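Local structure of alpha-L-rhamnosidase (Streptomyces avermitilis, 3W5M) at residues T604-P607 against M608-K611. The protein hydrolyses terminal non-reducing alpha-L-rhamnose residues from alpha-L-rhamnosides, including citrus flavonoids and the arabinogalactan-protein gum arabic. Sequence-based numbering, arbitrary orientation.
Sequences TNVP and MLNK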
ATOM      1  N   THR A 604     -20.964 -14.057 -13.691  1.00 29.64           N
ATOM      2  CA  THR A 604     -21.507 -15.401 -13.934  1.00 30.59           C
ATOM      3  C   THR A 604     -22.976 -15.420 -13.502  1.00 32.81           C
ATOM      4  O   THR A 604     -23.476 -14.432 -12.937  1.00 28.53           O
ATOM      5  CB  THR A 604     -20.756 -16.493 -13.149  1.00 29.83           C
ATOM      6  OG1 THR A 604     -21.115 -16.433 -11.758  1.00 31.79           O
ATOM      7  CG2 THR A 604     -19.233 -16.379 -13.295  1.00 30.41           C
ATOM      8  N   ASN A 605     -23.659 -16.536 -13.782  1.00 34.57           N
ATOM      9  CA  ASN A 605     -25.004 -16.795 -13.258  1.00 35.77           C
ATOM     10  C   ASN A 605     -25.063 -17.077 -11.744  1.00 34.62           C
ATOM     11  O   ASN A 605     -26.163 -17.134 -11.183  1.00 37.35           O
ATOM     12  CB  ASN A 605     -25.633 -17.989 -14.000  1.00 36.10           C
ATOM     13  CG  ASN A 605     -24.864 -19.281 -13.774  1.00 36.93           C
ATOM     14  OD1 ASN A 605     -23.763 -19.461 -14.299  1.00 34.52           O
ATOM     15  ND2 ASN A 605     -25.441 -20.192 -12.985  1.00 36.25           N
ATOM     16  N   VAL A 606     -23.899 -17.264 -11.109  1.00 31.80           N
ATOM     17  CA  VAL A 606     -23.763 -17.653  -9.703  1.00 32.35           C
ATOM     18  C   VAL A 606     -23.384 -16.507  -8.753  1.00 34.80           C
ATOM     19  O   VAL A 606     -22.216 -16.099  -8.691  1.00 32.29           O
ATOM     20  CB  VAL A 606     -22.733 -18.770  -9.546  1.00 31.18           C
ATOM     21  CG1 VAL A 606     -22.698 -19.280  -8.111  1.00 32.04           C
ATOM     22  CG2 VAL A 606     -23.057 -19.898 -10.508  1.00 33.02           C
ATOM     23  N   PRO A 607     -24.374 -15.998  -7.991  1.00 35.43           N
ATOM     24  CA  PRO A 607     -24.124 -14.863  -7.092  1.00 33.21           C
ATOM     25  C   PRO A 607     -22.847 -14.991  -6.239  1.00 32.43           C
ATOM     26  O   PRO A 607     -22.101 -14.007  -6.122  1.00 29.73           O
ATOM     27  CB  PRO A 607     -25.391 -14.821  -6.237  1.00 34.33           C
ATOM     28  CG  PRO A 607     -26.449 -15.305  -7.183  1.00 33.32           C
ATOM     29  CD  PRO A 607     -25.788 -16.422  -7.936  1.00 35.41           C
ATOM     30  N   MET A 608     -22.563 -16.186  -5.712  1.00 30.15           N
ATOM     31  CA  MET A 608     -21.422 -16.370  -4.832  1.00 30.69           C
ATOM     32  C   MET A 608     -20.079 -16.140  -5.530  1.00 30.61           C
ATOM     33  O   MET A 608     -19.082 -15.719  -4.894  1.00 29.43           O
ATOM     34  CB  MET A 608     -21.419 -17.753  -4.204  1.00 37.61           C
ATOM     35  CG  MET A 608     -20.560 -17.828  -2.953  1.00 42.07           C
ATOM     36  SD  MET A 608     -19.714 -19.402  -2.733  1.00 56.04           S
ATOM     37  CE  MET A 608     -18.250 -19.115  -3.735  1.00 48.57           C
ATOM     38  N   LEU A 609     -20.035 -16.422  -6.827  1.00 29.75           N
ATOM     39  CA  LEU A 609     -18.775 -16.227  -7.547  1.00 28.52           C
ATOM     40  C   LEU A 609     -18.609 -14.777  -7.889  1.00 27.41           C
ATOM     41  O   LEU A 609     -17.484 -14.277  -7.932  1.00 30.01           O
ATOM     42  CB  LEU A 609     -18.685 -17.073  -8.811  1.00 28.06           C
ATOM     43  CG  LEU A 609     -18.679 -18.584  -8.626  1.00 28.37           C
ATOM     44  CD1 LEU A 609     -18.558 -19.185 -10.021  1.00 30.56           C
ATOM     45  CD2 LEU A 609     -17.606 -19.090  -7.669  1.00 26.77           C
ATOM     46  N   ASN A 610     -19.724 -14.112  -8.159  1.00 26.63           N
ATOM     47  CA  ASN A 610     -19.691 -12.683  -8.415  1.00 27.58           C
ATOM     48  C   ASN A 610     -19.220 -11.924  -7.173  1.00 27.06           C
ATOM     49  O   ASN A 610     -18.463 -10.944  -7.290  1.00 24.21           O
ATOM     50  CB  ASN A 610     -21.040 -12.197  -8.920  1.00 28.27           C
ATOM     51  CG  ASN A 610     -21.471 -12.917 -10.201  1.00 30.11           C
ATOM     52  OD1 ASN A 610     -20.647 -13.483 -10.929  1.00 31.28           O
ATOM     53  ND2 ASN A 610     -22.756 -12.900 -10.473  1.00 28.35           N
ATOM     54  N   LYS A 611     -19.651 -12.394  -5.998  1.00 27.32           N
ATOM     55  CA  LYS A 611     -19.178 -11.844  -4.714  1.00 27.69           C
ATOM     56  C   LYS A 611     -17.700 -12.119  -4.469  1.00 27.75           C
ATOM     57  O   LYS A 611     -16.949 -11.235  -4.017  1.00 24.86           O
ATOM     58  CB  LYS A 611     -20.022 -12.368  -3.540  1.00 29.01           C
ATOM     59  CG  LYS A 611     -19.710 -11.693  -2.210  1.00 30.72           C
ATOM     60  CD  LYS A 611     -19.834 -10.182  -2.333  1.00 30.40           C
ATOM     61  CE  LYS A 611     -19.885  -9.527  -0.969  1.00 34.58           C
ATOM     62  NZ  LYS A 611     -20.049  -8.046  -1.126  1.00 38.79           N
TER
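Asn610 reaches back from the first turn of helix 607-622 and grips the backbone of Thr604 with both ends of its amide. Asn610 OD1 takes the Thr604 N-H at 2.8 Å from Thr604 N, while Asn610 ND2 gives a nearly straight bond (170° at the hydrogen) to Thr604 O, 3.0 Å away. That carbonyl oxygen lies in the plane of the amide, although ND2 itself sits above the plane of the Thr604 carbonyl. With CG of Asn610 beside its own backbone N (chi1 -58°), the amide faces the incoming chain, and the paired bonds fix which end is oxygen and which is nitrogen.

Thr604 OG1 has two tasks. Thr604 OG1 donates to Asn610 OD1, 3.1 Å away, from above the amide plane, and it accepts the backbone N-H of Val606, closing an ST turn. OD1 therefore receives two donors, both from one residue.

Val606 is the N-cap. Val606 O accepts from Leu609 N at 2.9 Å and from Asn610 N at 3.2 Å, so one oxygen serves two N-H groups. Pro607 O takes the next helical bond, from Lys611 N. On the apolar side Val606 CG1 lies 4.1 Å from Leu609 CG; Leu609 also packs on Leu874 and His875 of helix 867-875. The Asn605 amide is bonded elsewhere, OD1 to Thr954 N and ND2 to Glu952 O.

The whole is an ST turn running into a helix N-terminus, joining edge strand 600-604 of the C-terminal beta-sandwich to a helix of the (alpha/alpha)6-barrel.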